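Side-chain contacts in alpha-fucosidase (Bifidobacterium bifidum, PDB 2EAB), which acts as a 1,2-alpha-L-fucosidase, probably releasing alpha-1,2-linked fucose from glycans, and is represented here by its catalytic piece with bound calcium: residues S391-N396 / I445-G450; S395-I400 / N422-M427; E449-P454 / Y481-E486; W510-V515 / Y532-E537. All coordinates share one frame; numbering follows the deposited sequence.

Contact 1: S391-N396 / I445-G450. With CA (calcium ion), chain C; EDO (1,2-ethanediol), chain H.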
# COMPACT_ATOMS: atom_id res chain seq x y z
N SER A 391 -7.77 10.72 5.99
CA SER A 391 -8.47 9.44 5.92
C SER A 391 -8.53 8.81 7.30
O SER A 391 -7.57 8.91 8.08
CB SER A 391 -7.75 8.46 4.99
OG SER A 391 -7.85 8.86 3.64
N GLN A 392 -9.64 8.16 7.60
CA GLN A 392 -9.73 7.44 8.85
C GLN A 392 -9.00 6.10 8.83
O GLN A 392 -8.58 5.62 9.87
CB GLN A 392 -11.19 7.24 9.25
CG GLN A 392 -11.93 8.54 9.50
CD GLN A 392 -13.20 8.33 10.27
OE1 GLN A 392 -13.17 8.09 11.47
NE2 GLN A 392 -14.33 8.43 9.59
N LEU A 393 -8.85 5.52 7.64
CA LEU A 393 -8.22 4.22 7.47
C LEU A 393 -7.23 4.27 6.30
O LEU A 393 -7.42 5.04 5.37
CB LEU A 393 -9.28 3.14 7.23
CG LEU A 393 -10.15 2.82 8.45
CD1 LEU A 393 -11.37 2.00 8.06
CD2 LEU A 393 -9.36 2.14 9.56
N PRO A 394 -6.18 3.43 6.35
CA PRO A 394 -5.27 3.38 5.22
C PRO A 394 -5.96 2.69 4.05
O PRO A 394 -7.08 2.16 4.20
CB PRO A 394 -4.11 2.53 5.76
CG PRO A 394 -4.69 1.71 6.84
CD PRO A 394 -5.82 2.49 7.42
N SER A 395 -5.30 2.69 2.90
CA SER A 395 -5.79 1.91 1.78
C SER A 395 -5.88 0.43 2.16
O SER A 395 -5.00 -0.10 2.83
CB SER A 395 -4.86 2.09 0.58
OG SER A 395 -3.52 1.89 0.98
N ASN A 396 -6.97 -0.22 1.75
CA ASN A 396 -7.15 -1.65 1.98
C ASN A 396 -6.73 -2.44 0.72
O ASN A 396 -6.05 -1.89 -0.15
CB ASN A 396 -8.58 -1.98 2.48
CG ASN A 396 -9.67 -1.60 1.48
OD1 ASN A 396 -9.57 -1.87 0.29
ND2 ASN A 396 -10.75 -1.00 2.00
N ILE A 445 0.18 5.28 9.70
CA ILE A 445 0.79 5.48 11.01
C ILE A 445 -0.28 5.40 12.09
O ILE A 445 -0.11 4.70 13.09
CB ILE A 445 1.57 6.82 11.11
CG1 ILE A 445 2.59 6.93 9.97
CG2 ILE A 445 2.26 6.93 12.47
CD1 ILE A 445 3.30 8.27 9.91
N GLU A 446 -1.39 6.10 11.88
CA GLU A 446 -2.50 6.04 12.83
C GLU A 446 -3.08 4.63 12.96
O GLU A 446 -3.45 4.21 14.06
CB GLU A 446 -3.60 7.04 12.46
CG GLU A 446 -4.68 7.11 13.54
CD GLU A 446 -5.84 8.03 13.22
OE1 GLU A 446 -5.73 8.88 12.31
OE2 GLU A 446 -6.88 7.90 13.90
N TYR A 447 -3.13 3.89 11.86
CA TYR A 447 -3.63 2.51 11.88
C TYR A 447 -2.74 1.61 12.75
O TYR A 447 -3.24 0.80 13.52
CB TYR A 447 -3.71 1.96 10.46
CG TYR A 447 -4.35 0.60 10.39
CD1 TYR A 447 -5.74 0.46 10.45
CD2 TYR A 447 -3.57 -0.56 10.29
CE1 TYR A 447 -6.34 -0.79 10.40
CE2 TYR A 447 -4.16 -1.81 10.24
CZ TYR A 447 -5.54 -1.92 10.29
OH TYR A 447 -6.11 -3.18 10.26
N VAL A 448 -1.43 1.76 12.60
CA VAL A 448 -0.50 0.93 13.35
C VAL A 448 -0.55 1.33 14.83
O VAL A 448 -0.58 0.46 15.71
CB VAL A 448 0.92 0.98 12.75
CG1 VAL A 448 1.90 0.20 13.61
CG2 VAL A 448 0.89 0.41 11.33
N GLU A 449 -0.63 2.63 15.12
CA GLU A 449 -0.90 3.09 16.49
C GLU A 449 -2.20 2.47 17.00
O GLU A 449 -2.29 2.07 18.17
CB GLU A 449 -0.95 4.61 16.57
CG GLU A 449 0.41 5.25 16.35
CD GLU A 449 0.37 6.76 16.20
OE1 GLU A 449 -0.63 7.31 15.66
OE2 GLU A 449 1.37 7.42 16.58
N GLY A 450 -3.18 2.35 16.11
CA GLY A 450 -4.47 1.75 16.43
C GLY A 450 -4.42 0.26 16.75
O GLY A 450 -5.35 -0.27 17.35
CA CA C . -8.89 5.26 3.13
C1 EDO H . -7.71 2.05 18.28
O1 EDO H . -6.79 1.31 19.12
C2 EDO H . -7.86 3.55 18.72
O2 EDO H . -8.12 3.56 20.11
O HOH W 1 -6.15 7.65 9.94
O HOH W 2 -8.86 6.91 12.21
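Pro394 meets Tyr447 at about a right angle, and this pair is the tight part of the contact. Pro394 CD lies 3.6 Å from Tyr447 CD1. Its CG lies 3.7 Å from Tyr447 CG. Both proline carbons also reach Tyr447 CB, so the pyrrolidine ring packs on the root of the tyrosine and not on its hydroxyl end. The tyrosine ring is brought to the loop by a first torsion that sets CG anti to the backbone N (chi1 -174°). Leu393 adds a looser touch at the ring edge, with CD2 4.1 Å from Tyr447 CD1. With an alanine in place of Pro394, CG and CD are gone, and the inner part of the tyrosine ring would probably face a gap. The other side of the contact is wet. Glu446 does not touch the loop directly. Its OE1 is 2.7 Å from a water that also binds Ser391 O. A second water lies 2.8 Å from Glu446 OE2 and also binds Gln392 O. Two carbonyls of the loop are thus linked to one carboxylate through solvent. Leu393 turns its own carbonyl to the calcium ion, at 2.7 Å from O to the metal, and Glu77 OE2 and Ser386 O also bind the ion. The hydroxyl of Tyr447 is bonded to the carbonyl of Thr488. The contact joins this calcium-binding loop, which follows helix 365-386, to helix 442-450. Phe419 of strand 419-420 packs on Leu393 and Pro394, and helix 507-520 packs on Val448.

Contact 2: S395-I400 / N422-M427. With EDO (1,2-ethanediol), chain D.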
# COMPACT_ATOMS: atom_id res chain seq x y z
N SER A 395 -5.30 2.69 2.90
CA SER A 395 -5.79 1.91 1.78
C SER A 395 -5.88 0.43 2.16
O SER A 395 -5.00 -0.10 2.83
CB SER A 395 -4.86 2.09 0.58
OG SER A 395 -3.52 1.89 0.98
N ASN A 396 -6.97 -0.22 1.75
CA ASN A 396 -7.15 -1.65 1.98
C ASN A 396 -6.73 -2.44 0.72
O ASN A 396 -6.05 -1.89 -0.15
CB ASN A 396 -8.58 -1.98 2.48
CG ASN A 396 -9.67 -1.60 1.48
OD1 ASN A 396 -9.57 -1.87 0.29
ND2 ASN A 396 -10.75 -1.00 2.00
N LEU A 397 -7.08 -3.72 0.64
CA LEU A 397 -6.68 -4.53 -0.51
C LEU A 397 -7.16 -3.97 -1.85
O LEU A 397 -6.63 -4.34 -2.90
CB LEU A 397 -7.18 -5.98 -0.38
CG LEU A 397 -6.45 -6.93 0.56
CD1 LEU A 397 -7.17 -8.26 0.58
CD2 LEU A 397 -5.00 -7.12 0.13
N GLN A 398 -8.16 -3.10 -1.80
CA GLN A 398 -8.75 -2.49 -2.99
C GLN A 398 -8.71 -0.97 -2.95
O GLN A 398 -9.41 -0.30 -3.72
CB GLN A 398 -10.18 -3.02 -3.21
CG GLN A 398 -10.18 -4.52 -3.48
CD GLN A 398 -11.55 -5.12 -3.74
OE1 GLN A 398 -12.49 -4.43 -4.17
NE2 GLN A 398 -11.67 -6.42 -3.52
N GLY A 399 -7.86 -0.43 -2.08
CA GLY A 399 -7.76 1.01 -1.88
C GLY A 399 -8.96 1.45 -1.06
O GLY A 399 -8.96 1.32 0.16
N ILE A 400 -9.97 1.97 -1.76
CA ILE A 400 -11.30 2.19 -1.20
C ILE A 400 -12.41 1.71 -2.14
O ILE A 400 -13.59 1.89 -1.83
CB ILE A 400 -11.58 3.70 -0.85
CG1 ILE A 400 -11.43 4.61 -2.08
CG2 ILE A 400 -10.75 4.15 0.34
CD1 ILE A 400 -11.94 6.02 -1.86
N ASN A 422 0.81 -9.03 5.75
CA ASN A 422 2.01 -9.84 5.56
C ASN A 422 2.50 -9.80 4.11
O ASN A 422 2.93 -10.81 3.55
CB ASN A 422 1.80 -11.28 6.06
CG ASN A 422 3.09 -11.93 6.55
OD1 ASN A 422 4.10 -11.27 6.79
ND2 ASN A 422 3.05 -13.25 6.70
N VAL A 423 2.36 -8.60 3.52
CA VAL A 423 3.00 -8.12 2.27
C VAL A 423 2.12 -7.06 1.61
O VAL A 423 2.65 -6.10 1.03
CB VAL A 423 3.40 -9.22 1.24
CG1 VAL A 423 2.19 -9.91 0.61
CG2 VAL A 423 4.30 -8.63 0.14
N ASN A 424 0.81 -7.22 1.69
CA ASN A 424 -0.09 -6.42 0.85
C ASN A 424 -0.20 -4.98 1.33
O ASN A 424 0.01 -4.05 0.55
CB ASN A 424 -1.47 -7.05 0.76
CG ASN A 424 -1.42 -8.49 0.30
OD1 ASN A 424 -1.49 -8.79 -0.90
ND2 ASN A 424 -1.27 -9.40 1.24
N LEU A 425 -0.52 -4.80 2.60
CA LEU A 425 -0.60 -3.45 3.16
C LEU A 425 0.76 -2.75 3.10
O LEU A 425 0.84 -1.55 2.83
CB LEU A 425 -1.14 -3.49 4.60
CG LEU A 425 -1.41 -2.13 5.25
CD1 LEU A 425 -2.45 -1.33 4.47
CD2 LEU A 425 -1.81 -2.30 6.70
N GLN A 426 1.82 -3.52 3.33
CA GLN A 426 3.18 -3.01 3.17
C GLN A 426 3.38 -2.45 1.77
O GLN A 426 3.88 -1.33 1.60
CB GLN A 426 4.21 -4.11 3.44
CG GLN A 426 4.37 -4.50 4.91
CD GLN A 426 3.33 -5.48 5.44
OE1 GLN A 426 2.45 -5.96 4.70
NE2 GLN A 426 3.44 -5.81 6.72
N MET A 427 2.99 -3.23 0.76
CA MET A 427 3.15 -2.82 -0.64
C MET A 427 2.37 -1.55 -0.96
O MET A 427 2.86 -0.69 -1.71
CB MET A 427 2.74 -3.96 -1.57
CG MET A 427 3.11 -3.71 -3.02
SD MET A 427 2.85 -5.11 -4.10
CE MET A 427 3.82 -6.38 -3.28
C1 EDO D . 6.03 -12.54 2.88
O1 EDO D . 6.10 -13.55 1.75
C2 EDO D . 5.02 -13.15 3.93
O2 EDO D . 3.64 -13.12 3.33
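Leu397 and Asn424 face each other with their CA atoms 7.0 Å apart, where a type I turn from Asn396 to Gly399 approaches the start of helix 424-428. Leu397 reaches across with one methyl. Its CD2 lies 3.6 Å from Asn424 CB, and the two side chains meet at a slant. With CG anti to the backbone N (chi1 -174°), Leu425 sends its CD1 to the carbonyl of Ser395, at 3.3 Å from the oxygen. No hydrogen bond joins the two segments directly; Asn428, further along the same helix, bonds to Asn396 O. Asn396 OD1 accepts from Gln398 N at 2.8 Å, in the carbonyl plane and fairly straight at the hydrogen (156°). Val423, the N-cap residue, makes a weak bond from its N to Gln426 OE1. Just before the cap, Asn422 OD1 is bonded to the hydroxyl of Tyr578. A leucine in place of Asn422 would probably leave that tyrosine hydroxyl without this mate and the loop ahead of the helix less firmly tied. The loop carries an Asx turn within a type I turn, packed against a helix start in the family 95 catalytic domain.

Contact 3: E449-P454 / Y481-E486. With EDO (1,2-ethanediol), chain H.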
# COMPACT_ATOMS: atom_id res chain seq x y z
N GLU A 449 -0.63 2.63 15.12
CA GLU A 449 -0.90 3.09 16.49
C GLU A 449 -2.20 2.47 17.00
O GLU A 449 -2.29 2.07 18.17
CB GLU A 449 -0.95 4.61 16.57
CG GLU A 449 0.41 5.25 16.35
CD GLU A 449 0.37 6.76 16.20
OE1 GLU A 449 -0.63 7.31 15.66
OE2 GLU A 449 1.37 7.42 16.58
N GLY A 450 -3.18 2.35 16.11
CA GLY A 450 -4.47 1.75 16.43
C GLY A 450 -4.42 0.26 16.75
O GLY A 450 -5.35 -0.27 17.35
N LEU A 451 -3.34 -0.41 16.35
CA LEU A 451 -3.16 -1.82 16.69
C LEU A 451 -2.66 -2.03 18.11
O LEU A 451 -2.71 -3.15 18.61
CB LEU A 451 -2.21 -2.50 15.70
CG LEU A 451 -2.64 -2.54 14.24
CD1 LEU A 451 -1.54 -3.15 13.38
CD2 LEU A 451 -3.95 -3.30 14.05
N VAL A 452 -2.18 -0.98 18.77
CA VAL A 452 -1.52 -1.17 20.06
C VAL A 452 -2.48 -1.65 21.15
O VAL A 452 -2.22 -2.67 21.79
CB VAL A 452 -0.70 0.07 20.49
CG1 VAL A 452 -0.10 -0.14 21.88
CG2 VAL A 452 0.39 0.36 19.47
N LYS A 453 -3.58 -0.94 21.36
CA LYS A 453 -4.54 -1.35 22.40
C LYS A 453 -5.12 -2.76 22.18
O LYS A 453 -5.00 -3.60 23.06
CB LYS A 453 -5.63 -0.30 22.60
CG LYS A 453 -5.13 0.96 23.29
CD LYS A 453 -6.25 1.95 23.51
CE LYS A 453 -5.76 3.19 24.23
NZ LYS A 453 -6.86 4.16 24.45
N PRO A 454 -5.73 -3.03 21.01
CA PRO A 454 -6.21 -4.40 20.81
C PRO A 454 -5.06 -5.42 20.79
O PRO A 454 -5.21 -6.53 21.30
CB PRO A 454 -6.92 -4.34 19.46
CG PRO A 454 -6.33 -3.15 18.76
CD PRO A 454 -6.06 -2.17 19.86
N TYR A 481 2.53 -5.35 21.73
CA TYR A 481 1.31 -5.51 20.97
C TYR A 481 1.59 -6.48 19.82
O TYR A 481 2.62 -6.40 19.16
CB TYR A 481 0.75 -4.16 20.48
CG TYR A 481 1.75 -3.30 19.73
CD1 TYR A 481 1.70 -3.20 18.35
CD2 TYR A 481 2.75 -2.60 20.41
CE1 TYR A 481 2.62 -2.42 17.66
CE2 TYR A 481 3.67 -1.82 19.74
CZ TYR A 481 3.60 -1.74 18.36
OH TYR A 481 4.52 -0.97 17.67
N MET A 482 0.67 -7.42 19.64
CA MET A 482 0.82 -8.48 18.66
C MET A 482 -0.36 -8.43 17.70
O MET A 482 -1.50 -8.24 18.11
CB MET A 482 0.86 -9.83 19.39
CG MET A 482 1.05 -11.02 18.47
SD MET A 482 0.88 -12.58 19.36
CE MET A 482 2.55 -13.24 19.30
N ALA A 483 -0.06 -8.58 16.41
CA ALA A 483 -1.08 -8.70 15.37
C ALA A 483 -0.52 -9.59 14.27
O ALA A 483 0.69 -9.85 14.22
CB ALA A 483 -1.49 -7.34 14.83
N HIS A 484 -1.40 -10.03 13.38
CA HIS A 484 -1.05 -11.06 12.43
C HIS A 484 -1.36 -10.62 10.99
O HIS A 484 -1.16 -9.45 10.66
CB HIS A 484 -1.72 -12.36 12.88
CG HIS A 484 -1.09 -12.92 14.12
ND1 HIS A 484 -1.47 -12.57 15.40
CD2 HIS A 484 -0.06 -13.77 14.25
CE1 HIS A 484 -0.70 -13.21 16.27
NE2 HIS A 484 0.16 -13.95 15.59
N THR A 485 -1.78 -11.53 10.11
CA THR A 485 -1.99 -11.19 8.70
C THR A 485 -3.31 -10.46 8.46
O THR A 485 -3.33 -9.33 7.98
CB THR A 485 -1.89 -12.44 7.78
OG1 THR A 485 -0.55 -12.95 7.80
CG2 THR A 485 -2.26 -12.08 6.36
N GLU A 486 -4.41 -11.13 8.78
CA GLU A 486 -5.73 -10.58 8.48
C GLU A 486 -6.14 -9.59 9.55
O GLU A 486 -6.35 -9.97 10.70
CB GLU A 486 -6.77 -11.70 8.38
CG GLU A 486 -6.47 -12.72 7.31
CD GLU A 486 -7.65 -13.63 7.07
OE1 GLU A 486 -8.37 -13.95 8.04
OE2 GLU A 486 -7.87 -14.02 5.90
C1 EDO H . -7.71 2.05 18.28
O1 EDO H . -6.79 1.31 19.12
C2 EDO H . -7.86 3.55 18.72
O2 EDO H . -8.12 3.56 20.11
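Val452 and Tyr481 form a buried CH-pi contact between the N-terminal part of helix 452-463 and the extended loop that follows that helix. Val452 CG2 sits 3.7 Å from the centroid of the Tyr481 ring and only 2° off the ring normal. The methyl is therefore centred on one face, at nearly equal distance from all six ring carbons. The other methyl, CG1, is off centre and lies 4.0 Å from Tyr481 CD2. The ring lies under the valine because Tyr481 CG sits between the backbone N and the carbonyl carbon (chi1 52°), a crowded position. The root of the tyrosine also packs on the main chain, with Tyr481 CB 3.6 Å from Val452 O. At the far end, the hydroxyl is bonded to the carbonyl of Leu534 on helix 525-546, which helps fix where the ring points. Leu451 makes a looser touch further along the loop, with CD1 4.4 Å from Ala483 CB. On another side of the turn, a 1,2-ethanediol, probably from the crystallisation liquor, donates through O1 to Gly450 O at 2.8 Å. A backbone bond between Met482 and Gly455 also ties the loop to the helix. The result is a helix-to-loop junction in the family 95 catalytic domain, where a methyl-on-ring contact packs the chain, returning some eighteen residues after the helix ends, against the start of that helix.

Contact 4: W510-V515 / Y532-E537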
# COMPACT_ATOMS: atom_id res chain seq x y z
N TRP A 510 7.19 -5.89 10.39
CA TRP A 510 7.22 -5.51 8.99
C TRP A 510 6.50 -4.18 8.71
O TRP A 510 7.07 -3.28 8.10
CB TRP A 510 6.65 -6.62 8.12
CG TRP A 510 6.98 -6.49 6.66
CD1 TRP A 510 7.62 -5.46 6.02
CD2 TRP A 510 6.65 -7.44 5.65
NE1 TRP A 510 7.72 -5.72 4.68
CE2 TRP A 510 7.12 -6.93 4.42
CE3 TRP A 510 5.99 -8.68 5.67
CZ2 TRP A 510 6.97 -7.62 3.22
CZ3 TRP A 510 5.84 -9.37 4.48
CH2 TRP A 510 6.32 -8.84 3.27
N ILE A 511 5.25 -4.05 9.15
CA ILE A 511 4.53 -2.80 8.91
C ILE A 511 5.21 -1.62 9.62
O ILE A 511 5.13 -0.49 9.14
CB ILE A 511 3.02 -2.91 9.26
CG1 ILE A 511 2.20 -1.86 8.50
CG2 ILE A 511 2.78 -2.82 10.77
CD1 ILE A 511 2.15 -2.09 6.99
N LEU A 512 5.89 -1.88 10.73
CA LEU A 512 6.69 -0.84 11.37
C LEU A 512 7.81 -0.30 10.48
O LEU A 512 8.25 0.84 10.67
CB LEU A 512 7.23 -1.30 12.72
CG LEU A 512 6.18 -1.36 13.83
CD1 LEU A 512 6.73 -2.11 15.03
CD2 LEU A 512 5.67 0.01 14.23
N GLN A 513 8.28 -1.10 9.52
CA GLN A 513 9.22 -0.56 8.54
C GLN A 513 8.61 0.58 7.75
O GLN A 513 9.23 1.64 7.60
CB GLN A 513 9.72 -1.63 7.58
CG GLN A 513 10.66 -2.64 8.20
CD GLN A 513 11.37 -3.49 7.16
OE1 GLN A 513 11.84 -2.98 6.15
NE2 GLN A 513 11.46 -4.79 7.42
N ASN A 514 7.39 0.38 7.25
CA ASN A 514 6.70 1.43 6.50
C ASN A 514 6.51 2.67 7.35
O ASN A 514 6.63 3.80 6.86
CB ASN A 514 5.32 0.96 6.02
CG ASN A 514 5.39 -0.16 5.00
OD1 ASN A 514 5.24 0.08 3.79
ND2 ASN A 514 5.58 -1.37 5.47
N VAL A 515 6.22 2.46 8.63
CA VAL A 515 6.03 3.55 9.58
C VAL A 515 7.33 4.32 9.80
O VAL A 515 7.35 5.55 9.71
CB VAL A 515 5.42 3.05 10.91
CG1 VAL A 515 5.37 4.16 11.94
CG2 VAL A 515 4.02 2.49 10.68
N TYR A 532 9.34 6.16 17.23
CA TYR A 532 10.13 5.65 18.34
C TYR A 532 9.25 4.94 19.37
O TYR A 532 9.59 3.86 19.83
CB TYR A 532 10.96 6.75 19.02
CG TYR A 532 11.65 6.24 20.26
CD1 TYR A 532 12.72 5.36 20.17
CD2 TYR A 532 11.21 6.61 21.53
CE1 TYR A 532 13.35 4.86 21.30
CE2 TYR A 532 11.85 6.12 22.68
CZ TYR A 532 12.91 5.25 22.55
OH TYR A 532 13.55 4.75 23.66
N ALA A 533 8.13 5.57 19.74
CA ALA A 533 7.23 4.96 20.71
C ALA A 533 6.77 3.57 20.24
O ALA A 533 6.81 2.61 21.00
CB ALA A 533 6.03 5.87 21.00
N LEU A 534 6.36 3.47 18.98
CA LEU A 534 5.93 2.18 18.42
C LEU A 534 7.05 1.14 18.42
O LEU A 534 6.83 -0.01 18.80
CB LEU A 534 5.40 2.36 17.00
CG LEU A 534 4.02 3.02 16.88
CD1 LEU A 534 3.78 3.52 15.47
CD2 LEU A 534 2.91 2.06 17.30
N LEU A 535 8.23 1.57 17.98
CA LEU A 535 9.37 0.67 17.88
C LEU A 535 9.87 0.22 19.24
O LEU A 535 10.29 -0.92 19.39
CB LEU A 535 10.51 1.32 17.09
CG LEU A 535 10.29 1.35 15.57
CD1 LEU A 535 11.21 2.36 14.93
CD2 LEU A 535 10.50 -0.03 14.96
N LYS A 536 9.84 1.13 20.21
CA LYS A 536 10.29 0.83 21.56
C LYS A 536 9.48 -0.33 22.14
O LYS A 536 10.04 -1.30 22.66
CB LYS A 536 10.13 2.07 22.44
CG LYS A 536 10.51 1.87 23.90
CD LYS A 536 10.24 3.15 24.69
CE LYS A 536 10.49 2.95 26.18
NZ LYS A 536 10.25 4.19 26.97
N GLU A 537 8.15 -0.25 22.04
CA GLU A 537 7.31 -1.27 22.64
C GLU A 537 7.35 -2.59 21.86
O GLU A 537 7.34 -3.65 22.48
CB GLU A 537 5.87 -0.78 22.84
CG GLU A 537 4.93 -1.83 23.40
CD GLU A 537 3.66 -1.28 24.01
OE1 GLU A 537 3.53 -0.05 24.23
OE2 GLU A 537 2.77 -2.10 24.29
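Leu512 reaches from helix 507-520 to Leu534 and Leu535 of helix 525-546, and it can be followed outward from its root. Its CB lies 4.2 Å from Leu535 CD2, a loose contact at the helix surface. CG stands anti to the carbonyl carbon (chi1 -73°), and this carries the fork of the side chain out towards the other helix. There CD2 does the close touching. It lies 3.6 Å from Leu534 CB and also comes within 4.2 Å of Leu534 CD1. The other branch, CD1, turns to Tyr481, which lies in a loop nearby. Leu534 answers in turn. Its CB takes the Leu512 methyl, and its CD1 goes on to Val515, at 3.9 Å from CG1. Those two side chains meet at about a right angle. Leu512 and Val515 are three residues apart, so they present neighbouring positions of one helix face to the same leucine. The two short helix segments run nearly antiparallel, at 159°, with their axes 10.5 Å apart at closest approach. The leucines, with Val515, fill that spacing. Val448 of helix 442-450 packs on Leu512 and Val515 as well, while Met586 of helix 577-596 packs on Leu535. The salt bridges nearby, such as Glu537 to Arg456, lead away from this interface. No hydrogen bond or charge pair joins the two segments. Their association here rests on buried methyl and methylene groups, so it depends on shape and burial and not on directed polar bonds.

In the fold
All four contacts are buried, and none is a surface contact. Contact 2 lies nearest the centre of the chain, about 4 Å from it; contacts 3 and 4 lie about 17 and 16 Å out. Contacts 1 and 2 share the loop 391-400, and contacts 1 and 3 share helix 442-450. Val448 of that helix packs on Ile511, Leu512 and Val515, which joins contact 1 to contact 4. Tyr481 and Val452 do the same between contacts 3 and 4. The chemistry shifts with place: metal and water beside contact 1, an Asx-turn bond and methyl packing in contact 2, a CH-pi pair in contact 3, and purely aliphatic helix packing in contact 4.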